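Local coordinates for protein nucleoside-diphosphate-sugar epimerase (Pseudomonas aeruginosa, PDB 2X4G) that is a putative NAD-dependent epimerase/dehydratase-family enzyme that probably binds a dinucleotide cofactor and acts on nucleotide-linked sugars, its exact reaction being uncertain, at residues R120-G125 and L227-R232; I178-M183 and G236-L241; L185-I190 and L327-D332; G26-R31 and D218-G223; D39-H44 and E59-E64. All blocks are in the same frame, centred on the assembly; numbering follows the deposited sequence.

Contact 1: R120-G125 and L227-R232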
# COMPACT_ATOMS: atom_id res chain seq x y z
N ARG A 120 11.62 -33.39 19.88
CA ARG A 120 12.54 -32.27 19.70
C ARG A 120 12.02 -31.39 18.55
O ARG A 120 11.95 -31.84 17.41
CB ARG A 120 13.88 -32.89 19.36
CG ARG A 120 15.12 -32.17 19.79
CD ARG A 120 15.35 -32.08 21.30
NE ARG A 120 16.23 -30.93 21.50
CZ ARG A 120 16.45 -30.30 22.64
NH1 ARG A 120 15.89 -30.72 23.77
NH2 ARG A 120 17.27 -29.25 22.64
N ILE A 121 11.59 -30.16 18.84
CA ILE A 121 10.98 -29.27 17.84
C ILE A 121 11.64 -27.90 17.86
O ILE A 121 11.72 -27.27 18.91
CB ILE A 121 9.44 -29.06 18.11
CG1 ILE A 121 8.66 -30.38 18.08
CG2 ILE A 121 8.82 -28.14 17.09
CD1 ILE A 121 7.57 -30.47 19.17
N LEU A 122 12.13 -27.43 16.72
CA LEU A 122 12.69 -26.08 16.63
C LEU A 122 11.82 -25.27 15.69
O LEU A 122 11.56 -25.70 14.55
CB LEU A 122 14.14 -26.07 16.11
CG LEU A 122 14.77 -24.69 15.91
CD1 LEU A 122 15.25 -24.11 17.22
CD2 LEU A 122 15.91 -24.76 14.95
N TYR A 123 11.38 -24.12 16.17
CA TYR A 123 10.54 -23.23 15.42
C TYR A 123 11.40 -22.05 15.02
O TYR A 123 12.14 -21.50 15.84
CB TYR A 123 9.35 -22.77 16.27
CG TYR A 123 8.69 -21.58 15.67
CD1 TYR A 123 9.01 -20.31 16.10
CD2 TYR A 123 7.80 -21.72 14.62
CE1 TYR A 123 8.44 -19.19 15.51
CE2 TYR A 123 7.23 -20.61 14.02
CZ TYR A 123 7.56 -19.35 14.48
OH TYR A 123 7.01 -18.24 13.90
N VAL A 124 11.32 -21.65 13.76
CA VAL A 124 12.16 -20.56 13.27
C VAL A 124 11.44 -19.24 13.46
O VAL A 124 10.46 -18.96 12.77
CB VAL A 124 12.56 -20.74 11.81
CG1 VAL A 124 13.54 -19.66 11.41
CG2 VAL A 124 13.19 -22.09 11.61
N GLY A 125 11.94 -18.45 14.40
CA GLY A 125 11.36 -17.14 14.70
C GLY A 125 12.04 -15.93 14.06
O GLY A 125 12.88 -16.05 13.16
N LEU A 227 20.22 -26.52 13.05
CA LEU A 227 20.47 -27.90 13.47
C LEU A 227 21.01 -27.92 14.90
O LEU A 227 20.62 -28.76 15.71
CB LEU A 227 21.47 -28.60 12.53
CG LEU A 227 21.93 -30.03 12.92
CD1 LEU A 227 20.76 -30.95 12.87
CD2 LEU A 227 23.03 -30.53 11.99
N MET A 228 21.90 -26.98 15.21
CA MET A 228 22.54 -26.95 16.50
C MET A 228 21.57 -26.58 17.61
O MET A 228 21.67 -27.09 18.71
CB MET A 228 23.73 -25.99 16.50
CG MET A 228 24.98 -26.52 15.82
SD MET A 228 26.37 -25.41 16.11
CE MET A 228 26.96 -25.24 14.43
N ALA A 229 20.66 -25.64 17.35
CA ALA A 229 19.64 -25.30 18.33
C ALA A 229 18.78 -26.51 18.58
O ALA A 229 18.45 -26.80 19.71
CB ALA A 229 18.77 -24.15 17.84
N LEU A 230 18.43 -27.21 17.49
CA LEU A 230 17.50 -28.34 17.55
C LEU A 230 18.09 -29.43 18.42
O LEU A 230 17.41 -29.93 19.31
CB LEU A 230 17.19 -28.89 16.14
CG LEU A 230 16.30 -30.13 15.99
CD1 LEU A 230 14.86 -29.81 16.27
CD2 LEU A 230 16.41 -30.70 14.60
N GLU A 231 19.37 -29.75 18.20
CA GLU A 231 20.02 -30.81 18.97
C GLU A 231 20.37 -30.37 20.38
O GLU A 231 20.34 -31.19 21.28
CB GLU A 231 21.29 -31.31 18.28
CG GLU A 231 21.05 -32.02 16.95
CD GLU A 231 22.25 -32.83 16.48
OE1 GLU A 231 23.22 -32.23 15.96
OE2 GLU A 231 22.23 -34.08 16.60
N ARG A 232 20.67 -29.08 20.58
CA ARG A 232 21.35 -28.62 21.82
C ARG A 232 20.67 -27.54 22.64
O ARG A 232 21.04 -27.35 23.79
CB ARG A 232 22.75 -28.11 21.52
CG ARG A 232 23.69 -29.19 21.04
CD ARG A 232 25.06 -28.63 20.68
NE ARG A 232 25.72 -29.51 19.72
CZ ARG A 232 26.79 -29.18 18.98
NH1 ARG A 232 27.33 -27.98 19.06
NH2 ARG A 232 27.31 -30.07 18.14

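Contact 2: I178-M183 and G236-L241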
# COMPACT_ATOMS: atom_id res chain seq x y z
N ILE A 178 13.31 -22.30 20.18
CA ILE A 178 13.16 -21.22 19.20
C ILE A 178 14.51 -20.69 18.70
O ILE A 178 15.33 -20.22 19.49
CB ILE A 178 12.36 -20.07 19.78
CG1 ILE A 178 11.03 -20.59 20.30
CG2 ILE A 178 12.12 -19.01 18.72
CD1 ILE A 178 10.30 -19.55 21.11
N GLY A 179 14.71 -20.78 17.38
CA GLY A 179 15.91 -20.30 16.71
C GLY A 179 15.57 -19.09 15.86
O GLY A 179 14.65 -19.14 15.06
N ILE A 180 16.31 -18.01 16.07
CA ILE A 180 15.99 -16.69 15.54
C ILE A 180 17.20 -16.21 14.79
O ILE A 180 18.10 -15.65 15.38
CB ILE A 180 15.72 -15.67 16.67
CG1 ILE A 180 14.61 -16.14 17.61
CG2 ILE A 180 15.35 -14.29 16.09
CD1 ILE A 180 14.36 -15.17 18.77
N PRO A 181 17.25 -16.44 13.47
CA PRO A 181 18.38 -15.93 12.71
C PRO A 181 18.23 -14.45 12.39
O PRO A 181 17.12 -13.93 12.39
CB PRO A 181 18.32 -16.75 11.44
CG PRO A 181 16.91 -17.00 11.23
CD PRO A 181 16.33 -17.19 12.60
N GLY A 182 19.34 -13.77 12.12
CA GLY A 182 19.31 -12.44 11.54
C GLY A 182 18.85 -12.52 10.09
O GLY A 182 18.42 -13.58 9.63
N MET A 183 18.95 -11.40 9.38
CA MET A 183 18.64 -11.37 7.96
C MET A 183 19.55 -12.39 7.24
O MET A 183 20.76 -12.24 7.22
CB MET A 183 18.88 -9.96 7.42
CG MET A 183 18.24 -9.68 6.07
SD MET A 183 18.98 -8.25 5.24
CE MET A 183 18.12 -8.31 3.66
N GLY A 236 12.18 -24.38 25.31
CA GLY A 236 11.53 -23.12 25.67
C GLY A 236 12.39 -21.88 25.58
O GLY A 236 11.92 -20.78 25.87
N GLU A 237 13.65 -22.03 25.16
CA GLU A 237 14.57 -20.90 25.03
C GLU A 237 14.68 -20.39 23.59
O GLU A 237 14.48 -21.14 22.63
CB GLU A 237 15.95 -21.29 25.53
CG GLU A 237 16.02 -21.67 27.02
CD GLU A 237 15.56 -20.55 27.92
OE1 GLU A 237 14.72 -20.81 28.82
OE2 GLU A 237 16.01 -19.40 27.70
N ARG A 238 15.02 -19.12 23.44
CA ARG A 238 15.35 -18.53 22.13
C ARG A 238 16.86 -18.56 21.93
O ARG A 238 17.63 -18.50 22.89
CB ARG A 238 14.86 -17.09 22.03
CG ARG A 238 13.45 -16.89 22.55
CD ARG A 238 12.74 -15.69 21.97
NE ARG A 238 13.02 -14.47 22.71
CZ ARG A 238 12.20 -13.42 22.82
NH1 ARG A 238 11.00 -13.40 22.24
NH2 ARG A 238 12.59 -12.37 23.53
N TYR A 239 17.29 -18.66 20.67
CA TYR A 239 18.71 -18.54 20.35
C TYR A 239 18.88 -17.72 19.09
O TYR A 239 18.48 -18.13 18.00
CB TYR A 239 19.34 -19.91 20.17
CG TYR A 239 19.37 -20.71 21.43
CD1 TYR A 239 18.33 -21.57 21.75
CD2 TYR A 239 20.41 -20.58 22.33
CE1 TYR A 239 18.36 -22.31 22.92
CE2 TYR A 239 20.44 -21.30 23.50
CZ TYR A 239 19.41 -22.17 23.79
OH TYR A 239 19.45 -22.88 24.96
N LEU A 240 19.46 -16.54 19.27
CA LEU A 240 19.82 -15.67 18.17
C LEU A 240 21.05 -16.23 17.41
O LEU A 240 22.10 -16.53 17.99
CB LEU A 240 20.10 -14.27 18.70
CG LEU A 240 18.90 -13.45 19.14
CD1 LEU A 240 19.37 -12.25 19.96
CD2 LEU A 240 18.09 -13.00 17.90
N LEU A 241 20.86 -16.39 16.10
CA LEU A 241 21.86 -16.97 15.22
C LEU A 241 22.31 -15.81 14.34
O LEU A 241 21.60 -15.41 13.46
CB LEU A 241 21.25 -18.13 14.42
CG LEU A 241 20.62 -19.26 15.26
CD1 LEU A 241 19.94 -20.29 14.40
CD2 LEU A 241 21.66 -19.94 16.17

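Contact 3: L185-I190 and L327-D332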
# COMPACT_ATOMS: atom_id res chain seq x y z
N LEU A 185 21.28 -14.29 4.21
CA LEU A 185 21.72 -13.98 2.84
C LEU A 185 22.63 -15.10 2.35
O LEU A 185 23.48 -15.58 3.12
CB LEU A 185 22.49 -12.65 2.80
CG LEU A 185 21.68 -11.36 2.91
CD1 LEU A 185 22.63 -10.20 3.04
CD2 LEU A 185 20.77 -11.16 1.70
N GLY A 186 22.46 -15.52 1.10
CA GLY A 186 23.31 -16.57 0.54
C GLY A 186 22.82 -17.13 -0.76
O GLY A 186 22.00 -16.55 -1.43
N GLU A 187 23.35 -18.29 -1.14
CA GLU A 187 22.90 -18.95 -2.37
C GLU A 187 21.62 -19.78 -2.15
O GLU A 187 21.23 -20.10 -1.03
CB GLU A 187 24.00 -19.80 -2.97
CG GLU A 187 24.54 -20.87 -2.05
CD GLU A 187 25.65 -21.70 -2.69
OE1 GLU A 187 26.04 -21.40 -3.84
OE2 GLU A 187 26.15 -22.63 -2.03
N LEU A 188 20.98 -20.12 -3.25
CA LEU A 188 19.73 -20.88 -3.25
C LEU A 188 18.52 -20.06 -2.79
O LEU A 188 17.64 -20.60 -2.17
CB LEU A 188 19.86 -22.17 -2.41
CG LEU A 188 21.14 -23.00 -2.64
CD1 LEU A 188 21.14 -24.28 -1.82
CD2 LEU A 188 21.38 -23.31 -4.11
N ASP A 189 18.45 -18.77 -3.12
CA ASP A 189 17.37 -17.90 -2.62
C ASP A 189 16.38 -17.67 -3.75
O ASP A 189 16.53 -16.74 -4.53
CB ASP A 189 17.96 -16.57 -2.12
CG ASP A 189 16.94 -15.66 -1.44
OD1 ASP A 189 15.86 -16.15 -1.07
OD2 ASP A 189 17.24 -14.45 -1.25
N ILE A 190 15.36 -18.51 -3.87
CA ILE A 190 14.65 -18.58 -5.13
C ILE A 190 13.85 -17.35 -5.49
O ILE A 190 13.96 -16.84 -6.60
CB ILE A 190 13.70 -19.75 -5.24
CG1 ILE A 190 14.43 -21.04 -5.01
CG2 ILE A 190 13.12 -19.83 -6.66
CD1 ILE A 190 13.86 -22.12 -5.94
N LEU A 327 28.14 -12.47 0.40
CA LEU A 327 27.60 -11.63 -0.64
C LEU A 327 28.03 -12.05 -2.03
O LEU A 327 27.26 -11.88 -2.95
CB LEU A 327 27.96 -10.16 -0.45
CG LEU A 327 27.61 -9.51 0.88
CD1 LEU A 327 28.06 -8.07 0.84
CD2 LEU A 327 26.13 -9.67 1.15
N LEU A 328 29.26 -12.56 -2.21
CA LEU A 328 29.69 -13.05 -3.53
C LEU A 328 29.00 -14.35 -3.95
O LEU A 328 28.78 -14.58 -5.14
CB LEU A 328 31.20 -13.21 -3.62
CG LEU A 328 31.92 -11.94 -4.08
CD1 LEU A 328 33.42 -12.01 -3.82
CD2 LEU A 328 31.64 -11.68 -5.54
N ARG A 329 28.65 -15.19 -2.99
CA ARG A 329 28.14 -16.51 -3.31
C ARG A 329 26.70 -16.35 -3.73
O ARG A 329 26.22 -17.00 -4.66
CB ARG A 329 28.26 -17.42 -2.10
CG ARG A 329 28.38 -18.89 -2.41
CD ARG A 329 28.31 -19.71 -1.13
NE ARG A 329 29.39 -19.33 -0.22
CZ ARG A 329 29.25 -18.95 1.05
NH1 ARG A 329 28.07 -18.93 1.67
NH2 ARG A 329 30.33 -18.61 1.73
N ALA A 330 26.00 -15.45 -3.04
CA ALA A 330 24.67 -15.03 -3.41
C ALA A 330 24.70 -14.41 -4.79
O ALA A 330 23.97 -14.82 -5.69
CB ALA A 330 24.12 -14.05 -2.39
N ILE A 331 25.56 -13.41 -4.96
CA ILE A 331 25.70 -12.76 -6.24
C ILE A 331 25.87 -13.78 -7.36
O ILE A 331 25.20 -13.67 -8.36
CB ILE A 331 26.85 -11.74 -6.26
CG1 ILE A 331 26.42 -10.48 -5.53
CG2 ILE A 331 27.23 -11.37 -7.71
CD1 ILE A 331 27.55 -9.50 -5.28
N ASP A 332 26.73 -14.76 -7.20
CA ASP A 332 26.97 -15.75 -8.25
C ASP A 332 25.77 -16.65 -8.54
O ASP A 332 25.46 -16.95 -9.70
CB ASP A 332 28.18 -16.62 -7.90
CG ASP A 332 29.49 -15.88 -8.04
OD1 ASP A 332 29.54 -14.83 -8.73
OD2 ASP A 332 30.49 -16.35 -7.44
O HOH W 1 25.00 -19.57 1.26

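Contact 4: G26-R31 and D218-G223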
# COMPACT_ATOMS: atom_id res chain seq x y z
N GLY A 26 15.23 -23.11 5.07
CA GLY A 26 14.97 -24.55 5.16
C GLY A 26 15.91 -25.42 4.32
O GLY A 26 16.29 -26.51 4.73
N HIS A 27 16.29 -24.94 3.13
CA HIS A 27 17.09 -25.73 2.21
C HIS A 27 18.43 -25.95 2.87
O HIS A 27 19.00 -27.03 2.81
CB HIS A 27 17.21 -24.98 0.90
CG HIS A 27 17.85 -25.76 -0.21
ND1 HIS A 27 17.78 -25.34 -1.52
CD2 HIS A 27 18.58 -26.90 -0.21
CE1 HIS A 27 18.43 -26.20 -2.29
NE2 HIS A 27 18.93 -27.14 -1.52
N HIS A 28 18.91 -24.90 3.52
CA HIS A 28 20.21 -24.93 4.21
C HIS A 28 20.11 -25.70 5.55
O HIS A 28 21.08 -26.32 5.97
CB HIS A 28 20.75 -23.51 4.44
CG HIS A 28 21.29 -22.84 3.20
ND1 HIS A 28 22.56 -23.08 2.71
CD2 HIS A 28 20.74 -21.91 2.38
CE1 HIS A 28 22.75 -22.35 1.62
NE2 HIS A 28 21.67 -21.63 1.40
N ALA A 29 18.96 -25.72 6.21
CA ALA A 29 18.82 -26.64 7.35
C ALA A 29 18.94 -28.07 6.83
O ALA A 29 19.70 -28.86 7.36
CB ALA A 29 17.51 -26.46 8.06
N ALA A 30 18.22 -28.38 5.75
CA ALA A 30 18.22 -29.71 5.16
C ALA A 30 19.66 -30.16 4.87
O ALA A 30 20.09 -31.24 5.31
CB ALA A 30 17.38 -29.73 3.91
N ARG A 31 20.39 -29.33 4.15
CA ARG A 31 21.80 -29.57 3.88
C ARG A 31 22.67 -29.83 5.11
O ARG A 31 23.58 -30.64 5.07
CB ARG A 31 22.38 -28.35 3.20
CG ARG A 31 21.94 -28.13 1.81
CD ARG A 31 22.54 -26.84 1.30
NE ARG A 31 22.77 -27.00 -0.10
CZ ARG A 31 23.94 -27.09 -0.70
NH1 ARG A 31 25.06 -26.95 -0.05
NH2 ARG A 31 23.97 -27.30 -2.01
N ASP A 218 25.02 -15.55 7.07
CA ASP A 218 25.27 -16.37 5.91
C ASP A 218 24.27 -17.55 5.94
O ASP A 218 24.01 -18.13 6.98
CB ASP A 218 26.75 -16.79 5.95
CG ASP A 218 27.15 -17.79 4.86
OD1 ASP A 218 27.66 -17.33 3.83
OD2 ASP A 218 27.00 -19.02 5.06
N ALA A 219 23.69 -17.87 4.79
CA ALA A 219 22.65 -18.87 4.75
C ALA A 219 23.17 -20.23 5.19
O ALA A 219 22.53 -20.91 6.00
CB ALA A 219 22.07 -18.96 3.35
N ALA A 220 24.32 -20.63 4.66
CA ALA A 220 24.88 -21.96 4.95
C ALA A 220 25.04 -22.12 6.45
O ALA A 220 24.67 -23.14 6.99
CB ALA A 220 26.23 -22.19 4.22
N GLU A 221 25.55 -21.09 7.11
CA GLU A 221 25.76 -21.13 8.54
C GLU A 221 24.44 -21.16 9.29
O GLU A 221 24.29 -21.97 10.22
CB GLU A 221 26.61 -19.95 9.06
CG GLU A 221 27.81 -19.66 8.21
CD GLU A 221 29.08 -19.45 8.99
OE1 GLU A 221 29.70 -20.46 9.36
OE2 GLU A 221 29.48 -18.29 9.18
N ALA A 222 23.51 -20.28 8.93
CA ALA A 222 22.23 -20.19 9.66
C ALA A 222 21.55 -21.56 9.72
O ALA A 222 21.02 -21.95 10.74
CB ALA A 222 21.32 -19.14 9.04
N GLY A 223 21.64 -22.31 8.63
CA GLY A 223 21.21 -23.71 8.61
C GLY A 223 21.89 -24.61 9.62
O GLY A 223 21.27 -25.47 10.22
O HOH W 2 23.73 -25.64 5.82

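Contact 5: D39-H44 and E59-E64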
# COMPACT_ATOMS: atom_id res chain seq x y z
N ASP A 39 19.82 -38.95 8.86
CA ASP A 39 18.81 -39.26 7.87
C ASP A 39 17.89 -38.06 7.78
O ASP A 39 17.41 -37.56 8.80
CB ASP A 39 18.03 -40.51 8.27
CG ASP A 39 18.80 -41.80 8.00
OD1 ASP A 39 18.46 -42.82 8.65
OD2 ASP A 39 19.72 -41.82 7.13
N LEU A 40 17.65 -37.60 6.56
CA LEU A 40 16.89 -36.38 6.34
C LEU A 40 15.50 -36.72 5.87
O LEU A 40 15.34 -37.49 4.91
CB LEU A 40 17.58 -35.55 5.28
CG LEU A 40 16.86 -34.33 4.75
CD1 LEU A 40 16.53 -33.36 5.88
CD2 LEU A 40 17.76 -33.70 3.66
N VAL A 41 14.51 -36.16 6.54
CA VAL A 41 13.14 -36.23 6.07
C VAL A 41 12.69 -34.81 5.69
O VAL A 41 12.99 -33.85 6.40
CB VAL A 41 12.20 -36.84 7.13
CG1 VAL A 41 10.74 -36.74 6.69
CG2 VAL A 41 12.59 -38.30 7.41
N LEU A 42 12.01 -34.70 4.56
CA LEU A 42 11.44 -33.43 4.10
C LEU A 42 9.92 -33.55 4.05
O LEU A 42 9.37 -34.35 3.27
CB LEU A 42 11.95 -33.08 2.70
CG LEU A 42 13.46 -33.00 2.52
CD1 LEU A 42 13.80 -32.59 1.10
CD2 LEU A 42 14.04 -32.05 3.56
N ILE A 43 9.24 -32.79 4.90
CA ILE A 43 7.79 -32.74 4.89
C ILE A 43 7.39 -31.57 4.01
O ILE A 43 7.70 -30.44 4.32
CB ILE A 43 7.22 -32.59 6.32
CG1 ILE A 43 7.66 -33.77 7.20
CG2 ILE A 43 5.69 -32.52 6.29
CD1 ILE A 43 7.40 -33.54 8.68
N HIS A 44 6.71 -31.85 2.90
CA HIS A 44 6.34 -30.82 1.93
C HIS A 44 4.90 -30.88 1.49
O HIS A 44 4.24 -31.93 1.54
CB HIS A 44 7.18 -30.97 0.68
CG HIS A 44 6.93 -32.24 -0.07
ND1 HIS A 44 6.05 -32.32 -1.12
CD2 HIS A 44 7.48 -33.47 0.05
CE1 HIS A 44 6.04 -33.55 -1.61
NE2 HIS A 44 6.91 -34.26 -0.91
N GLU A 59 14.23 -38.48 2.29
CA GLU A 59 12.98 -39.23 2.35
C GLU A 59 11.90 -38.14 2.37
O GLU A 59 11.98 -37.22 3.16
CB GLU A 59 12.95 -40.12 3.59
CG GLU A 59 11.60 -40.68 3.99
CD GLU A 59 11.64 -41.54 5.25
OE1 GLU A 59 12.69 -41.63 5.93
OE2 GLU A 59 10.60 -42.13 5.58
N CYS A 60 10.92 -38.22 1.48
CA CYS A 60 9.91 -37.17 1.34
C CYS A 60 8.59 -37.68 1.79
O CYS A 60 8.18 -38.78 1.42
CB CYS A 60 9.77 -36.75 -0.11
SG CYS A 60 11.24 -35.95 -0.67
N ARG A 61 7.91 -36.86 2.58
CA ARG A 61 6.58 -37.17 3.09
C ARG A 61 5.64 -36.05 2.74
O ARG A 61 5.94 -34.89 3.02
CB ARG A 61 6.67 -37.38 4.59
CG ARG A 61 7.70 -38.44 4.98
CD ARG A 61 7.81 -38.61 6.48
NE ARG A 61 8.60 -39.80 6.80
CZ ARG A 61 8.85 -40.22 8.03
NH1 ARG A 61 9.57 -41.31 8.21
NH2 ARG A 61 8.38 -39.55 9.09
N VAL A 62 4.53 -36.37 2.08
CA VAL A 62 3.60 -35.34 1.61
C VAL A 62 2.62 -34.98 2.73
O VAL A 62 2.13 -35.85 3.44
CB VAL A 62 2.82 -35.78 0.36
CG1 VAL A 62 2.01 -34.61 -0.19
CG2 VAL A 62 3.75 -36.27 -0.70
N ALA A 63 2.37 -33.70 2.90
CA ALA A 63 1.41 -33.25 3.89
C ALA A 63 1.02 -31.81 3.61
O ALA A 63 1.87 -30.93 3.56
CB ALA A 63 2.00 -33.36 5.27
N GLU A 64 -0.28 -31.58 3.41
CA GLU A 64 -0.80 -30.21 3.41
C GLU A 64 -0.84 -29.74 4.87
O GLU A 64 -1.13 -30.51 5.78
CB GLU A 64 -2.18 -30.12 2.75
CG GLU A 64 -2.15 -30.27 1.23
CD GLU A 64 -3.45 -30.86 0.64
OE1 GLU A 64 -3.41 -32.01 0.13
OE2 GLU A 64 -4.50 -30.18 0.71

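Contact 1: R120-G125 and L227-R232
This is a helix-on-sheet contact of the Rossmann-type domain: the last turns of helix 219-232 lie over strand 121-124, running largely against it at 143° with the axes 7.9 Å apart at closest approach. L122 and L230 make the greasy middle. L122 CB meets L230 CD1 at 3.8 Å, and that methyl reaches past the side chain to the strand backbone, 3.6 Å from L122 N. L122 has CG anti to its backbone nitrogen (chi1 177°), which carries its branch along the helix to A229, where L122 CD1 sits 3.6 Å from A229 CB. At the edge of this apolar patch R120 bends at chi2 and brings its guanidinium edge-on to L230 O. R120 NE gives this oxygen a nearly straight 2.7 Å hydrogen bond lying in the guanidinium plane, and R120 NH2 adds a weak one. A further bond from R120 NH2 goes to G233 O, just past the helix. R120 and L122 also bond by backbone to V81 and touch V177 by side chain. Carbonyls near a helix C-terminus lack the usual amide partners, so this cationic donor probably also offsets the partial negative charge there.

Contact 2: I178-M183 and G236-L241
I180 stands beside L240 and R238 on one face of a parallel strand pair, with strand 176-185 next to strand 238-247 and the local axes 24° apart. Starting at its root, I180 CB is 3.8 Å from L240 CD2. The CG2 branch, anti to the backbone nitrogen, comes closer still to that methyl, I180 CG2 to L240 CD2 being 3.5 Å. The other branch heads the opposite way along the partner strand: CG1 is anti to the carbonyl carbon (chi1 -56°), and the extended chain delivers I180 CD1 to the aliphatic part of R238, 3.6 Å from R238 CD. One isoleucine thus touches two same-face residues, R238 and L240, of the neighbouring strand. The charged end of R238 goes on to D163 in a salt bridge and has F144 as a cation-pi partner. On the other face G179, without a side chain, pairs with Y239, and P181 with L241.

The backbones interlock through five hydrogen bonds in parallel register. I178 N donates to E237 O, and I178 O receives Y239 N at 2.8 Å; I180 N donates to Y239 O, I180 O accepts from L241 N, and G182 N closes the series on L241 O. Strand 176-185 also bonds to strand 121-124 through G179, so the pairing adds a parallel strand to the central, largely parallel sheet typical of the Rossmann-type fold of the epimerase/dehydratase family.

Contact 3: L185-I190 and L327-D332
G186 and A330 meet at the closest point between the loop that follows strand 176-185 and helix 323-336 near the C terminus: A330 CB presses on the backbone carbonyl, 3.4 Å from G186 O. Two side-chain contacts involve the residues before and after G186. At the end of the strand, L185 CD1 touches L327 CD2 at 4.0 Å, an apolar contact that L327 extends to I255 and L258 of helix 248-259. In the loop, E187 crosses the aliphatic stem of R329, its carboxyl carbon E187 CD resting 3.7 Å from R329 CD. The glutamate holds CG between the backbone nitrogen and the carbonyl carbon (chi1 58°), and its extended chain then lies over the arginine's methylenes instead of its charge. The carboxylate and guanidinium planes are turned 67° from each other, and E187 OE2 is 5.0 Å from R329 NE.

One step further out is a water that accepts from both E187 N and R329 NH1, at 3.2 Å each; it sits at the edge of the guanidinium, in its plane. R329 itself bends at chi3, and R329 NH1 makes its salt bridge with D218. On the loop side, W333, one turn further along the helix, packs against E187 and L188.

Chemically, then, the carbonyl-to-methyl and methylene contacts do the direct joining, while the polar link is indirect: R329 is paired with D218, and E187 and R329 would probably feel each other's opposite charge without forming an ion pair.

Contact 4: G26-R31 and D218-G223
Helix 24-35, the first helix of the Rossmann-type domain, following its first strand, packs here against the start of helix 219-232. The local axes cross at -62° and approach to 7.7 Å. H28 does most of the touching. Its CG is anti to the carbonyl carbon (chi1 -74°), and the imidazole lies with one face over the first turn of the other helix. A219 CB sits above that face in a CH-pi contact, 3.6 Å from the ring centroid and 26° off the ring normal, nearest to H28 NE2. A220 N also lies over that face toward its rim, H28 ND1 being 3.6 Å from A220 N. The polar edge is used elsewhere: H28 NE2 donates to E187 O, which fixes the ring's rotation while A219 CB and A220 N lie over one face.

One turn along, G223 lets the two backbones come together, G223 CA lying 3.7 Å from H28 O and 3.9 Å from A29 N. A water bridges the helices near this point, donating to H28 O at 2.7 Å and to A220 O at 2.9 Å, and so links the two carbonyls across the gap. At the start of the second helix D218 is the N-cap: D218 OD2 accepts from E221 N at 3.3 Å, using its anti lone pair, while D218 OD1 is also held by T326.

Around the crossing, A30 on the far side of helix 24-35 packs on L40 and L42 of strand 39-44, A219 and A222 touch L24 and L25 of the same helix, and A219 N bonds back to the end of strand 176-185 at L185.

Contact 5: D39-H44 and E59-E64
V41 and R61 pack closely across two parallel strands, 39-44 and 59-62, in the part of the Rossmann-type sheet beyond strand 15-19. Five backbone hydrogen bonds tie them, the last from A63 N to H44 O (2.9 Å). The dense side is the face carrying V41, I43, E59 and R61. V41 CG1 touches R61 CD at 3.5 Å, while V41 CG2 lies over the centre of the guanidinium face. E59, side by side with V41, brings OE1 to 3.6 Å from V41 CG2 and uses OE2 for a salt bridge with R61 NH1; OE2 lies in the guanidinium plane, though NH1 meets it from above the carboxylate plane. Both charges have further partners: K15 for E59, and the backbone oxygens of A74 and R76 for R61. Further along, I43 CG2 meets A63 CB at 3.9 Å.

The opposite face is looser and more open to solvent, with C60 and V62 exposed. L42 is buried there, but L42 CB and C60 SG are 4.5 Å apart. H44 has CG between its backbone nitrogen and carbonyl carbon (chi1 65°), which swings its imidazole across the neighbouring strand: C60 CB lies at the ring's edge, and H44 CE1 rests 3.7 Å from V62 CG2.

Overall arrangement
From the N terminus, helix 24-35 opens contact 4, which closes only at 218-223, on helix 219-232. Inside that long loop, contact 5 closes a short one between strands 39-44 and 59-62, and helix 24-35 packs on the first of these. Strand 121-124 then opens contact 1, which closes at 227-232; strand 176-185 opens contact 2, which closes at 236-241; and the loop after it opens contact 3, closed last at 327-332. Contacts 1 to 4 all cross one another in sequence. Helix 219-232 serves contacts 4 and 1 at its two ends, and strands 121-124 and 176-185 are neighbours in the sheet. Contact 3 brings in helix 323-336 and touches contact 4.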